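Local coordinates for protein telomerase reverse transcriptase (Candida tropicalis MYA-3404, PDB 6ZD1) that probably extends chromosome ends as a reverse transcriptase, adding simple telomeric repeats to DNA by copying a template within the telomerase RNA, at residues G132-K137 / I155-L160; D97-G100 / N104-V107; Q9-E14 / I164-I169; R123-D128 / N588-Y593; T77-V82 / F115-A120. All coordinates share one frame; numbering follows the deposited sequence.

In the fold
All five contacts involve the largely helical telomerase RNA-binding region; contacts 1 and 2 lie wholly within it, and contact 4 ties it to helix 582-596, far along the chain. In order of their first segments they run contact 3, 5, 2, 4, 1. Contacts 1 and 2 are neighbours, centres about 12 Å apart, and touch through Leu135 and Gly100. Helix 158-179 serves contacts 1 and 3, and helix 104-117 serves contacts 2 and 5. Phe168, Leu124 and Phe115 link contacts 3, 4 and 5, whose centres are about 16 to 22 Å apart. Together they link the N-terminal helix 8-14 and helix 582-596 to the helices of the RNA-binding region.

Contact 1. Residues G132-K137 / I155-L160; sequences GIKLSK and IRKRLL
The backbones of Lys134 and Lys157 stay well clear of each other, for their CA atoms, the closest pair across the two segments, are 9.7 Å apart. Segment 132-137 is irregular loop, whereas 155-160 leads into helix 158-179, so one long side chain has to span the gap. That of Lys157 does so, running extended beyond CG to the backbone of Ile133. At its end NZ donates a hydrogen bond of 2.7 Å to Ile133 O, meeting the carbonyl at a C=O...N angle of 154° and tilted 23° from the carbonyl plane. CE of Lys157 is also near, 3.1 Å from the same Ile133 O. The side chain of Ile133 itself starts away from the helix.

Lys134 comes across the end of Lys157 at about a right angle. Its chain bends at chi2 (-95°), which lays its aliphatic part alongside the ammonium group of Lys157: Lys134 CD is 3.5 Å and Lys134 CE 3.4 Å from Lys157 NZ. The two ammonium nitrogens, Lys134 NZ and Lys157 NZ, are 3.7 Å apart. Lys134 NZ has its own hydrogen-bond partner in Gln154 OE1, just before the second segment, and the chain also touches Phe153.

This is a surface contact in which a single carbonyl receives one ammonium group while a second stands beside it. The like charges probably repel each other, a cost that the acceptors Ile133 O and Gln154 OE1, together with solvent, would partly offset.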
# COMPACT_ATOMS: atom_id res chain seq x y z
N GLY A 132 8.98 6.99 30.63
CA GLY A 132 9.93 7.33 31.67
C GLY A 132 9.38 8.48 32.50
O GLY A 132 8.39 9.11 32.13
N ILE A 133 10.00 8.72 33.66
CA ILE A 133 9.29 9.62 34.56
C ILE A 133 10.02 10.89 35.01
O ILE A 133 9.60 12.00 34.65
CB ILE A 133 8.88 8.79 35.80
CG1 ILE A 133 9.99 7.78 36.14
CG2 ILE A 133 7.57 8.06 35.53
CD1 ILE A 133 9.50 6.44 36.67
N LYS A 134 11.13 10.77 35.74
CA LYS A 134 11.78 11.95 36.31
C LYS A 134 13.28 11.98 36.15
O LYS A 134 13.86 13.07 36.21
CB LYS A 134 11.47 12.06 37.81
CG LYS A 134 10.02 12.38 38.15
CD LYS A 134 9.78 13.87 38.36
CE LYS A 134 8.28 14.12 38.45
NZ LYS A 134 7.91 15.55 38.62
N LEU A 135 13.92 10.83 35.95
CA LEU A 135 15.36 10.69 36.07
C LEU A 135 16.12 11.49 35.01
O LEU A 135 17.35 11.54 35.07
CB LEU A 135 15.72 9.21 36.03
CG LEU A 135 15.12 8.40 37.19
CD1 LEU A 135 15.41 6.91 37.05
CD2 LEU A 135 15.61 8.91 38.53
N SER A 136 15.41 12.09 34.05
CA SER A 136 16.02 13.02 33.10
C SER A 136 16.05 14.39 33.78
O SER A 136 15.16 15.21 33.61
CB SER A 136 15.22 13.07 31.80
OG SER A 136 14.92 11.77 31.29
N LYS A 137 17.11 14.63 34.55
CA LYS A 137 17.27 15.88 35.29
C LYS A 137 17.72 16.99 34.34
O LYS A 137 18.86 17.46 34.37
CB LYS A 137 18.25 15.69 36.45
CG LYS A 137 17.97 14.48 37.35
CD LYS A 137 16.76 14.69 38.26
CE LYS A 137 16.57 13.50 39.20
NZ LYS A 137 15.49 13.71 40.21
N ILE A 155 3.70 20.21 32.51
CA ILE A 155 3.36 20.90 31.27
C ILE A 155 4.60 21.54 30.65
O ILE A 155 4.64 21.78 29.44
CB ILE A 155 2.22 21.90 31.52
CG1 ILE A 155 1.04 21.19 32.18
CG2 ILE A 155 1.77 22.56 30.23
CD1 ILE A 155 -0.21 22.05 32.31
N ARG A 156 5.63 21.81 31.46
CA ARG A 156 6.94 22.18 30.95
C ARG A 156 7.85 20.97 30.73
O ARG A 156 9.05 21.14 30.49
CB ARG A 156 7.61 23.19 31.89
CG ARG A 156 6.78 24.45 32.02
CD ARG A 156 7.62 25.70 32.19
NE ARG A 156 6.85 26.88 31.81
CZ ARG A 156 7.15 28.13 32.16
NH1 ARG A 156 8.21 28.37 32.92
NH2 ARG A 156 6.38 29.13 31.75
N LYS A 157 7.31 19.76 30.85
CA LYS A 157 7.96 18.55 30.34
C LYS A 157 7.62 18.30 28.88
O LYS A 157 8.14 17.34 28.30
CB LYS A 157 7.55 17.33 31.17
CG LYS A 157 8.67 16.68 31.98
CD LYS A 157 8.05 15.89 33.13
CE LYS A 157 9.03 14.91 33.74
NZ LYS A 157 8.57 14.47 35.10
N ARG A 158 6.74 19.12 28.30
CA ARG A 158 6.50 19.08 26.86
C ARG A 158 7.80 19.16 26.06
O ARG A 158 7.83 18.72 24.91
CB ARG A 158 5.56 20.22 26.47
CG ARG A 158 4.92 20.10 25.10
CD ARG A 158 3.93 21.23 24.85
NE ARG A 158 2.82 21.19 25.81
CZ ARG A 158 2.06 22.24 26.11
NH1 ARG A 158 2.29 23.42 25.54
NH2 ARG A 158 1.07 22.12 26.98
N LEU A 159 8.86 19.73 26.65
CA LEU A 159 10.16 19.71 25.99
C LEU A 159 10.72 18.29 25.88
O LEU A 159 11.43 17.98 24.91
CB LEU A 159 11.14 20.62 26.74
CG LEU A 159 11.26 20.50 28.26
CD1 LEU A 159 12.25 19.42 28.67
CD2 LEU A 159 11.65 21.84 28.87
N LEU A 160 10.40 17.42 26.84
CA LEU A 160 10.83 16.03 26.72
C LEU A 160 10.24 15.37 25.48
O LEU A 160 10.90 14.57 24.81
CB LEU A 160 10.45 15.25 27.98
CG LEU A 160 10.73 13.74 27.98
CD1 LEU A 160 12.22 13.46 27.92
CD2 LEU A 160 10.09 13.08 29.20

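Contact 2. Residues D97-G100 / N104-V107; sequences DAWG and NKKV
Trp99 lies under Lys105, and Gly100 turns its carbonyl to Asn104. The first segment begins with Asp97, whose carbonyl accepts Gly100 N at 2.8 Å (Asp97 O to Gly100 N), closing a type I beta turn, while its carboxylate forms a salt bridge with Arg43. The carbonyl of Ala98 receives the hydroxyl of Tyr163. Next comes Trp99. Lys105 sets out with CG trans to its backbone N (chi1 177°) and remains fully extended, so its methylenes run obliquely over one face of the indole. Lys105 CG makes a CH-pi contact at 3.9 Å from the centroid of the five-membered ring of Trp99, 27° off the normal. Further along, Lys105 NZ stands 4.9 Å from that same Trp99 centroid, a cation-pi interaction over the face. NE1 of Trp99, hydrogen-bonded to Leu94 O, limits the ring's rotation, and the ring packs on Ile108 and Gln109.

Here the loop after helix 79-93 folds back onto the first turn of helix 104-117, within the telomerase RNA-binding region. Gly100 ends the segment with positive phi. Asn104 ND2 donates to Gly100 O in a nearly straight bond of 164°; the modelled 2.4 Å is shorter than a real N-H...O bond, so the distance, though not the pairing, is doubtful. Asn104 CB also lies 3.4 Å from Trp99 O, and the same side chain touches Leu135.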
# COMPACT_ATOMS: atom_id res chain seq x y z
N ASP A 97 23.31 10.04 30.93
CA ASP A 97 22.32 11.03 31.35
C ASP A 97 21.41 11.45 30.20
O ASP A 97 20.25 11.80 30.43
CB ASP A 97 23.01 12.24 31.97
CG ASP A 97 24.02 12.88 31.03
OD1 ASP A 97 24.51 12.18 30.12
OD2 ASP A 97 24.34 14.07 31.22
N ALA A 98 21.91 11.41 28.96
CA ALA A 98 21.07 11.78 27.82
C ALA A 98 19.88 10.84 27.67
O ALA A 98 18.84 11.24 27.14
CB ALA A 98 21.90 11.80 26.54
N TRP A 99 20.02 9.59 28.11
CA TRP A 99 18.91 8.64 28.17
C TRP A 99 18.00 8.88 29.38
O TRP A 99 16.92 8.30 29.43
CB TRP A 99 19.43 7.20 28.21
CG TRP A 99 20.31 6.83 27.05
CD1 TRP A 99 21.65 7.04 26.94
CD2 TRP A 99 19.91 6.16 25.84
NE1 TRP A 99 22.11 6.56 25.74
CE2 TRP A 99 21.06 6.01 25.05
CE3 TRP A 99 18.68 5.68 25.36
CZ2 TRP A 99 21.03 5.40 23.79
CZ3 TRP A 99 18.66 5.08 24.11
CH2 TRP A 99 19.82 4.94 23.34
N GLY A 100 18.44 9.68 30.35
CA GLY A 100 17.63 9.98 31.52
C GLY A 100 17.46 8.81 32.47
O GLY A 100 16.35 8.57 32.94
N ASN A 104 15.59 4.07 32.12
CA ASN A 104 14.90 4.72 31.01
C ASN A 104 15.57 4.40 29.69
O ASN A 104 14.91 4.39 28.64
CB ASN A 104 14.86 6.23 31.23
CG ASN A 104 13.84 6.64 32.28
OD1 ASN A 104 12.78 6.02 32.41
ND2 ASN A 104 14.15 7.70 33.03
N LYS A 105 16.89 4.15 29.71
CA LYS A 105 17.58 3.72 28.50
C LYS A 105 17.02 2.40 27.99
O LYS A 105 16.84 2.22 26.78
CB LYS A 105 19.08 3.59 28.78
CG LYS A 105 19.91 3.09 27.60
CD LYS A 105 21.39 3.02 27.96
CE LYS A 105 22.24 2.60 26.77
NZ LYS A 105 23.69 2.51 27.10
N LYS A 106 16.73 1.46 28.90
CA LYS A 106 16.14 0.19 28.49
C LYS A 106 14.79 0.41 27.82
O LYS A 106 14.47 -0.25 26.82
CB LYS A 106 15.99 -0.73 29.70
CG LYS A 106 17.31 -1.13 30.35
CD LYS A 106 18.21 -1.87 29.37
CE LYS A 106 19.51 -1.11 29.10
NZ LYS A 106 20.39 -1.79 28.11
N VAL A 107 13.98 1.33 28.35
CA VAL A 107 12.67 1.58 27.77
C VAL A 107 12.80 2.24 26.40
O VAL A 107 12.13 1.84 25.44
CB VAL A 107 11.82 2.45 28.73
CG1 VAL A 107 10.43 2.67 28.15
CG2 VAL A 107 11.74 1.80 30.10

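Contact 3. Residues Q9-E14 / I164-I169; sequences QEVLAE and INWVFI
Trp166 sends its indole toward helix 8-14 through a chi1 of 171°, which swings CG to the far side of the CA-CB bond from the backbone N, and its chi2 turns one face of the ring to Val11. Val11 meets that face with both methyls. CG1 does most of the work. It sits 3.6 Å from the centroid of the five-membered ring of Trp166, only 20° off the normal, a clear CH-pi contact over the face, and its nearest ring atom is Trp166 CE2 at 3.4 Å. The second methyl, Val11 CG2, reaches Trp166 NE1 at 3.6 Å, so both methyls lie over the same face, CG1 by CE2 and CG2 nearer NE1.

Glu14, one turn further on, approaches elsewhere. Its OE1 lies at the ring edge, near the plane, 3.9 Å from Trp166 CD1, and the carboxylate is turned 74° from the ring. No hydrogen bond crosses between the segments; apolar packing carries the contact, with the acid at its exposed margin.

Trp166 packs among helix 8-14, helix 36-50 and the N-terminal residues. Beyond Val11 it touches Ile4 and, on helix 36-50, Ile44, while Val11 also packs on Val41 of that helix. Two residues further along helix 158-179, Phe168 points elsewhere, toward helix 104-117, where its ring meets Phe115 edge to face.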
# COMPACT_ATOMS: atom_id res chain seq x y z
N GLN A 9 22.13 25.48 18.14
CA GLN A 9 21.10 26.51 18.14
C GLN A 9 19.82 26.01 17.50
O GLN A 9 18.72 26.31 17.98
CB GLN A 9 21.63 27.75 17.41
CG GLN A 9 20.64 28.90 17.32
CD GLN A 9 21.20 30.08 16.54
OE1 GLN A 9 22.25 29.98 15.91
NE2 GLN A 9 20.50 31.20 16.59
N GLU A 10 19.93 25.24 16.42
CA GLU A 10 18.74 24.76 15.71
C GLU A 10 18.08 23.60 16.45
O GLU A 10 16.84 23.53 16.51
CB GLU A 10 19.12 24.33 14.29
CG GLU A 10 19.32 25.50 13.33
CD GLU A 10 20.26 25.16 12.18
OE1 GLU A 10 21.26 25.88 11.99
OE2 GLU A 10 20.01 24.16 11.47
N VAL A 11 18.86 22.69 17.02
CA VAL A 11 18.28 21.56 17.74
C VAL A 11 17.56 22.04 18.99
O VAL A 11 16.44 21.61 19.28
CB VAL A 11 19.36 20.51 18.08
CG1 VAL A 11 18.78 19.42 18.97
CG2 VAL A 11 19.93 19.91 16.81
N LEU A 12 18.19 22.94 19.75
CA LEU A 12 17.54 23.49 20.93
C LEU A 12 16.29 24.27 20.55
O LEU A 12 15.33 24.33 21.33
CB LEU A 12 18.52 24.37 21.70
CG LEU A 12 18.08 24.91 23.06
CD1 LEU A 12 19.11 24.60 24.13
CD2 LEU A 12 17.84 26.41 22.97
N ALA A 13 16.26 24.86 19.35
CA ALA A 13 15.07 25.54 18.89
C ALA A 13 13.96 24.57 18.52
O ALA A 13 12.78 24.94 18.55
CB ALA A 13 15.39 26.43 17.68
N GLU A 14 14.30 23.32 18.21
CA GLU A 14 13.29 22.33 17.88
C GLU A 14 12.56 21.82 19.11
O GLU A 14 11.49 21.22 18.98
CB GLU A 14 13.93 21.15 17.15
CG GLU A 14 13.37 20.90 15.77
CD GLU A 14 13.77 19.54 15.23
OE1 GLU A 14 13.32 18.52 15.79
OE2 GLU A 14 14.55 19.50 14.25
N ILE A 164 12.65 13.69 22.76
CA ILE A 164 12.52 12.32 22.29
C ILE A 164 12.15 12.29 20.82
O ILE A 164 12.64 11.45 20.05
CB ILE A 164 11.50 11.55 23.15
CG1 ILE A 164 11.98 11.48 24.60
CG2 ILE A 164 11.28 10.16 22.59
CD1 ILE A 164 13.36 10.87 24.76
N ASN A 165 11.29 13.22 20.39
CA ASN A 165 10.95 13.31 18.98
C ASN A 165 12.19 13.56 18.13
O ASN A 165 12.41 12.88 17.12
CB ASN A 165 9.91 14.42 18.77
CG ASN A 165 9.29 14.38 17.39
OD1 ASN A 165 9.72 15.10 16.49
ND2 ASN A 165 8.28 13.54 17.22
N TRP A 166 13.04 14.50 18.56
CA TRP A 166 14.28 14.75 17.84
C TRP A 166 15.22 13.55 17.89
O TRP A 166 15.97 13.31 16.94
CB TRP A 166 14.98 16.00 18.40
CG TRP A 166 16.37 16.21 17.87
CD1 TRP A 166 16.71 16.78 16.68
CD2 TRP A 166 17.60 15.87 18.53
NE1 TRP A 166 18.08 16.81 16.55
CE2 TRP A 166 18.65 16.26 17.67
CE3 TRP A 166 17.91 15.28 19.75
CZ2 TRP A 166 19.99 16.07 18.00
CZ3 TRP A 166 19.25 15.09 20.08
CH2 TRP A 166 20.27 15.49 19.20
N VAL A 167 15.20 12.79 18.99
CA VAL A 167 16.04 11.60 19.06
C VAL A 167 15.56 10.54 18.07
O VAL A 167 16.37 9.85 17.44
CB VAL A 167 16.08 11.04 20.49
CG1 VAL A 167 16.77 9.69 20.51
CG2 VAL A 167 16.80 12.01 21.42
N PHE A 168 14.24 10.42 17.89
CA PHE A 168 13.70 9.37 17.04
C PHE A 168 13.66 9.77 15.57
O PHE A 168 14.07 8.98 14.71
CB PHE A 168 12.30 8.97 17.51
CG PHE A 168 12.28 7.88 18.54
CD1 PHE A 168 11.83 6.61 18.22
CD2 PHE A 168 12.71 8.12 19.84
CE1 PHE A 168 11.81 5.60 19.16
CE2 PHE A 168 12.69 7.11 20.79
CZ PHE A 168 12.24 5.85 20.45
N ILE A 169 13.20 10.98 15.26
CA ILE A 169 13.03 11.36 13.86
C ILE A 169 14.31 11.90 13.23
O ILE A 169 14.50 11.79 12.02
CB ILE A 169 11.88 12.37 13.69
CG1 ILE A 169 12.34 13.79 14.07
CG2 ILE A 169 10.66 11.94 14.50
CD1 ILE A 169 11.36 14.89 13.70

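Contact 4. Residues R123-D128 / N588-Y593; sequences RLHLDD and NLKQFY
His125 and Lys590 cross at about a right angle, the lysine coming in obliquely at the NE2-CD2 side of the imidazole. Lys590 NZ is 2.9 Å from His125 NE2 and 3.2 Å from His125 CD2, and Lys590 CE is 3.1 Å from NE2 of the same histidine. Both side chains leave their backbones toward the other segment. The lysine points its CG away from its own amide nitrogen (chi1 -157°), then bends at chi2 (-82°), and this kink brings its end up to the ring. His125 holds the N-cap position of the short helix 126-129, while Lys590 lies on helix 582-596.

Helix 642-664 packs on the pair: Val651 touches both His125 and Lys590, and Thr655 touches the histidine. Nearby, Asp128 OD2 is hydrogen-bonded to Ser587 OG, a bond that joins helix 126-129 to helix 582-596.

An ammonium group this near would be expected to work against protonation of the imidazole, since carrying both charges would be costly. Asp128 OD1, 6.4 Å from Lys590 NZ, is too distant for an ion pair but may still ease the lysine's positive charge.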
# COMPACT_ATOMS: atom_id res chain seq x y z
N ARG A 123 4.63 7.15 11.62
CA ARG A 123 4.48 8.29 12.51
C ARG A 123 4.73 7.89 13.96
O ARG A 123 4.25 6.85 14.43
CB ARG A 123 3.08 8.88 12.38
CG ARG A 123 2.92 10.26 13.01
CD ARG A 123 1.54 10.84 12.77
NE ARG A 123 1.57 12.30 12.74
CZ ARG A 123 1.79 13.01 11.64
NH1 ARG A 123 2.00 12.40 10.49
NH2 ARG A 123 1.80 14.34 11.70
N LEU A 124 5.48 8.72 14.67
CA LEU A 124 5.79 8.48 16.07
C LEU A 124 4.67 9.02 16.95
O LEU A 124 4.15 10.11 16.70
CB LEU A 124 7.12 9.14 16.46
CG LEU A 124 7.73 8.63 17.76
CD1 LEU A 124 8.32 7.25 17.53
CD2 LEU A 124 8.77 9.59 18.31
N HIS A 125 4.30 8.25 17.97
CA HIS A 125 3.22 8.63 18.88
C HIS A 125 3.81 8.82 20.27
O HIS A 125 4.08 7.85 20.98
CB HIS A 125 2.12 7.57 18.89
CG HIS A 125 1.47 7.37 17.55
ND1 HIS A 125 0.37 8.09 17.15
CD2 HIS A 125 1.77 6.54 16.53
CE1 HIS A 125 0.02 7.71 15.93
NE2 HIS A 125 0.86 6.77 15.53
N LEU A 126 3.96 10.09 20.67
CA LEU A 126 4.69 10.40 21.89
C LEU A 126 4.01 9.85 23.14
O LEU A 126 4.68 9.68 24.17
CB LEU A 126 4.88 11.92 22.01
CG LEU A 126 5.71 12.57 20.89
CD1 LEU A 126 5.56 14.08 20.89
CD2 LEU A 126 7.18 12.17 21.01
N ASP A 127 2.71 9.56 23.08
CA ASP A 127 2.03 9.02 24.26
C ASP A 127 2.38 7.56 24.49
O ASP A 127 2.33 7.08 25.63
CB ASP A 127 0.52 9.18 24.11
CG ASP A 127 0.09 10.64 24.03
OD1 ASP A 127 0.47 11.32 23.05
OD2 ASP A 127 -0.64 11.10 24.93
N ASP A 128 2.76 6.83 23.43
CA ASP A 128 3.15 5.43 23.54
C ASP A 128 4.63 5.28 23.87
O ASP A 128 4.99 4.49 24.75
CB ASP A 128 2.81 4.68 22.25
CG ASP A 128 1.32 4.67 21.94
OD1 ASP A 128 0.90 5.34 20.96
OD2 ASP A 128 0.57 3.99 22.67
N ASN A 588 0.42 -2.28 21.89
CA ASN A 588 0.85 -3.42 21.10
C ASN A 588 0.01 -3.57 19.84
O ASN A 588 0.55 -3.81 18.75
CB ASN A 588 0.78 -4.69 21.96
CG ASN A 588 1.22 -5.92 21.21
OD1 ASN A 588 0.41 -6.59 20.57
ND2 ASN A 588 2.51 -6.23 21.28
N LEU A 589 -1.31 -3.40 19.96
CA LEU A 589 -2.18 -3.52 18.79
C LEU A 589 -1.99 -2.35 17.83
O LEU A 589 -2.24 -2.49 16.62
CB LEU A 589 -3.64 -3.63 19.21
CG LEU A 589 -4.07 -4.92 19.91
CD1 LEU A 589 -5.54 -4.87 20.26
CD2 LEU A 589 -3.77 -6.14 19.04
N LYS A 590 -1.55 -1.19 18.32
CA LYS A 590 -1.22 -0.11 17.41
C LYS A 590 0.04 -0.46 16.62
O LYS A 590 0.12 -0.18 15.42
CB LYS A 590 -1.05 1.20 18.18
CG LYS A 590 -1.25 2.45 17.34
CD LYS A 590 0.00 2.79 16.57
CE LYS A 590 -0.23 3.83 15.50
NZ LYS A 590 1.04 4.02 14.73
N GLN A 591 1.02 -1.08 17.28
CA GLN A 591 2.18 -1.60 16.57
C GLN A 591 1.78 -2.64 15.54
O GLN A 591 2.24 -2.60 14.39
CB GLN A 591 3.18 -2.20 17.56
CG GLN A 591 4.01 -1.16 18.26
CD GLN A 591 4.75 -0.28 17.28
OE1 GLN A 591 5.61 -0.75 16.53
NE2 GLN A 591 4.41 1.01 17.26
N PHE A 592 0.90 -3.57 15.92
CA PHE A 592 0.47 -4.62 14.99
C PHE A 592 -0.23 -4.02 13.78
O PHE A 592 0.01 -4.44 12.64
CB PHE A 592 -0.45 -5.60 15.71
CG PHE A 592 -1.15 -6.57 14.78
CD1 PHE A 592 -0.51 -7.71 14.35
CD2 PHE A 592 -2.45 -6.32 14.35
CE1 PHE A 592 -1.15 -8.60 13.50
CE2 PHE A 592 -3.09 -7.21 13.50
CZ PHE A 592 -2.44 -8.35 13.08
N TYR A 593 -1.08 -3.02 13.99
CA TYR A 593 -1.85 -2.44 12.89
C TYR A 593 -0.94 -1.77 11.88
O TYR A 593 -1.04 -2.03 10.67
CB TYR A 593 -2.88 -1.45 13.44
CG TYR A 593 -3.86 -0.95 12.41
CD1 TYR A 593 -5.05 -1.63 12.18
CD2 TYR A 593 -3.62 0.21 11.68
CE1 TYR A 593 -5.95 -1.19 11.24
CE2 TYR A 593 -4.52 0.66 10.74
CZ TYR A 593 -5.69 -0.04 10.53
OH TYR A 593 -6.61 0.40 9.60

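Contact 5. Residues T77-V82 / F115-A120; sequences TKFNRV and FLRLGA
The ring of Phe79 meets the end of helix 104-117 with its outer rim: the carbonyl oxygen of Leu116 lies at the edge, near the ring plane, 3.5 Å from Phe79 CE1. Arg117 comes in obliquely on the CZ-CE2 side, its CG 3.6 Å from Phe79 CZ, and the guanidinium plane is turned 41° from the ring. Leu116 CB also packs against Phe79 CE1 at 3.9 Å. A second ring, that of Phe115, has Ala120 CA over one face, 3.5 Å above its plane and towards the rim. The phenyl of Phe79 reaches out from the first turn of helix 79-93 because its chi1 of -174° carries the ring away from the main-chain nitrogen.

Arg117 crosses the phenylalanine at about a right angle and bends at chi3, and its NH2 makes a salt bridge to Asp114, one turn back. Leu116 O also accepts the hydroxyl of Tyr195, and the leucine side chain packs on Val172 and Val176 of helix 158-179.

Phe79 therefore rests on a helix C-terminus of the Schellman type. Ala120 N bonds to Phe115 O at 2.7 Å, Gly119 N bonds weakly to Leu116 O, and Gly119, with phi 72°, is the C-prime residue. The Schellman motif ends helix 104-117 next to the start of helix 79-93.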
# COMPACT_ATOMS: atom_id res chain seq x y z
N THR A 77 20.48 -7.00 5.45
CA THR A 77 21.05 -7.14 6.78
C THR A 77 20.01 -7.72 7.73
O THR A 77 18.87 -7.24 7.78
CB THR A 77 21.54 -5.79 7.30
OG1 THR A 77 22.41 -5.19 6.33
CG2 THR A 77 22.30 -5.98 8.61
N LYS A 78 20.39 -8.75 8.48
CA LYS A 78 19.48 -9.35 9.44
C LYS A 78 19.03 -8.30 10.46
O LYS A 78 19.78 -7.38 10.81
CB LYS A 78 20.15 -10.52 10.16
CG LYS A 78 20.64 -11.61 9.22
CD LYS A 78 19.54 -12.03 8.25
CE LYS A 78 20.06 -13.03 7.23
NZ LYS A 78 18.99 -13.45 6.28
N PHE A 79 17.79 -8.44 10.92
CA PHE A 79 17.21 -7.40 11.76
C PHE A 79 17.96 -7.25 13.08
O PHE A 79 18.07 -6.13 13.60
CB PHE A 79 15.73 -7.70 12.02
CG PHE A 79 15.02 -6.60 12.76
CD1 PHE A 79 14.80 -5.37 12.15
CD2 PHE A 79 14.58 -6.79 14.05
CE1 PHE A 79 14.16 -4.35 12.82
CE2 PHE A 79 13.93 -5.77 14.73
CZ PHE A 79 13.72 -4.55 14.11
N ASN A 80 18.51 -8.34 13.62
CA ASN A 80 19.25 -8.23 14.87
C ASN A 80 20.56 -7.48 14.67
O ASN A 80 21.00 -6.75 15.57
CB ASN A 80 19.49 -9.61 15.48
CG ASN A 80 20.59 -10.39 14.76
OD1 ASN A 80 20.68 -10.37 13.54
ND2 ASN A 80 21.42 -11.08 15.54
N ARG A 81 21.19 -7.63 13.51
CA ARG A 81 22.39 -6.86 13.22
C ARG A 81 22.04 -5.41 12.92
O ARG A 81 22.83 -4.50 13.22
CB ARG A 81 23.16 -7.48 12.06
CG ARG A 81 24.42 -6.72 11.67
CD ARG A 81 25.45 -6.74 12.79
NE ARG A 81 26.44 -7.81 12.61
CZ ARG A 81 26.41 -8.98 13.24
NH1 ARG A 81 25.44 -9.25 14.10
NH2 ARG A 81 27.35 -9.88 13.00
N VAL A 82 20.86 -5.17 12.34
CA VAL A 82 20.39 -3.81 12.13
C VAL A 82 20.19 -3.11 13.47
O VAL A 82 20.62 -1.97 13.67
CB VAL A 82 19.09 -3.80 11.30
CG1 VAL A 82 18.50 -2.40 11.26
CG2 VAL A 82 19.34 -4.33 9.90
N PHE A 115 10.37 1.02 16.66
CA PHE A 115 10.42 1.98 15.57
C PHE A 115 11.19 1.43 14.38
O PHE A 115 10.85 1.74 13.23
CB PHE A 115 11.05 3.28 16.08
CG PHE A 115 10.87 4.45 15.17
CD1 PHE A 115 9.60 4.84 14.76
CD2 PHE A 115 11.96 5.19 14.75
CE1 PHE A 115 9.43 5.93 13.93
CE2 PHE A 115 11.80 6.29 13.92
CZ PHE A 115 10.53 6.66 13.50
N LEU A 116 12.21 0.60 14.62
CA LEU A 116 12.92 -0.05 13.53
C LEU A 116 12.12 -1.19 12.92
O LEU A 116 12.35 -1.54 11.76
CB LEU A 116 14.28 -0.59 14.02
CG LEU A 116 15.30 0.44 14.51
CD1 LEU A 116 16.56 -0.23 15.02
CD2 LEU A 116 15.62 1.44 13.42
N ARG A 117 11.17 -1.77 13.66
CA ARG A 117 10.31 -2.79 13.06
C ARG A 117 9.30 -2.18 12.09
O ARG A 117 8.82 -2.89 11.19
CB ARG A 117 9.58 -3.59 14.15
CG ARG A 117 10.20 -4.95 14.42
CD ARG A 117 9.30 -5.81 15.27
NE ARG A 117 9.28 -5.35 16.65
CZ ARG A 117 10.06 -5.83 17.61
NH1 ARG A 117 10.91 -6.81 17.33
NH2 ARG A 117 9.98 -5.35 18.84
N LEU A 118 8.98 -0.90 12.24
CA LEU A 118 8.20 -0.16 11.26
C LEU A 118 9.09 0.55 10.24
O LEU A 118 8.61 1.44 9.53
CB LEU A 118 7.29 0.85 11.96
CG LEU A 118 6.34 0.27 13.01
CD1 LEU A 118 5.53 1.36 13.69
CD2 LEU A 118 5.43 -0.79 12.40
N GLY A 119 10.37 0.19 10.18
CA GLY A 119 11.30 0.78 9.24
C GLY A 119 11.70 2.21 9.53
O GLY A 119 12.28 2.86 8.66
N ALA A 120 11.39 2.71 10.73
CA ALA A 120 11.63 4.11 11.10
C ALA A 120 10.96 5.06 10.12
O ALA A 120 11.43 6.18 9.91
CB ALA A 120 13.12 4.41 11.21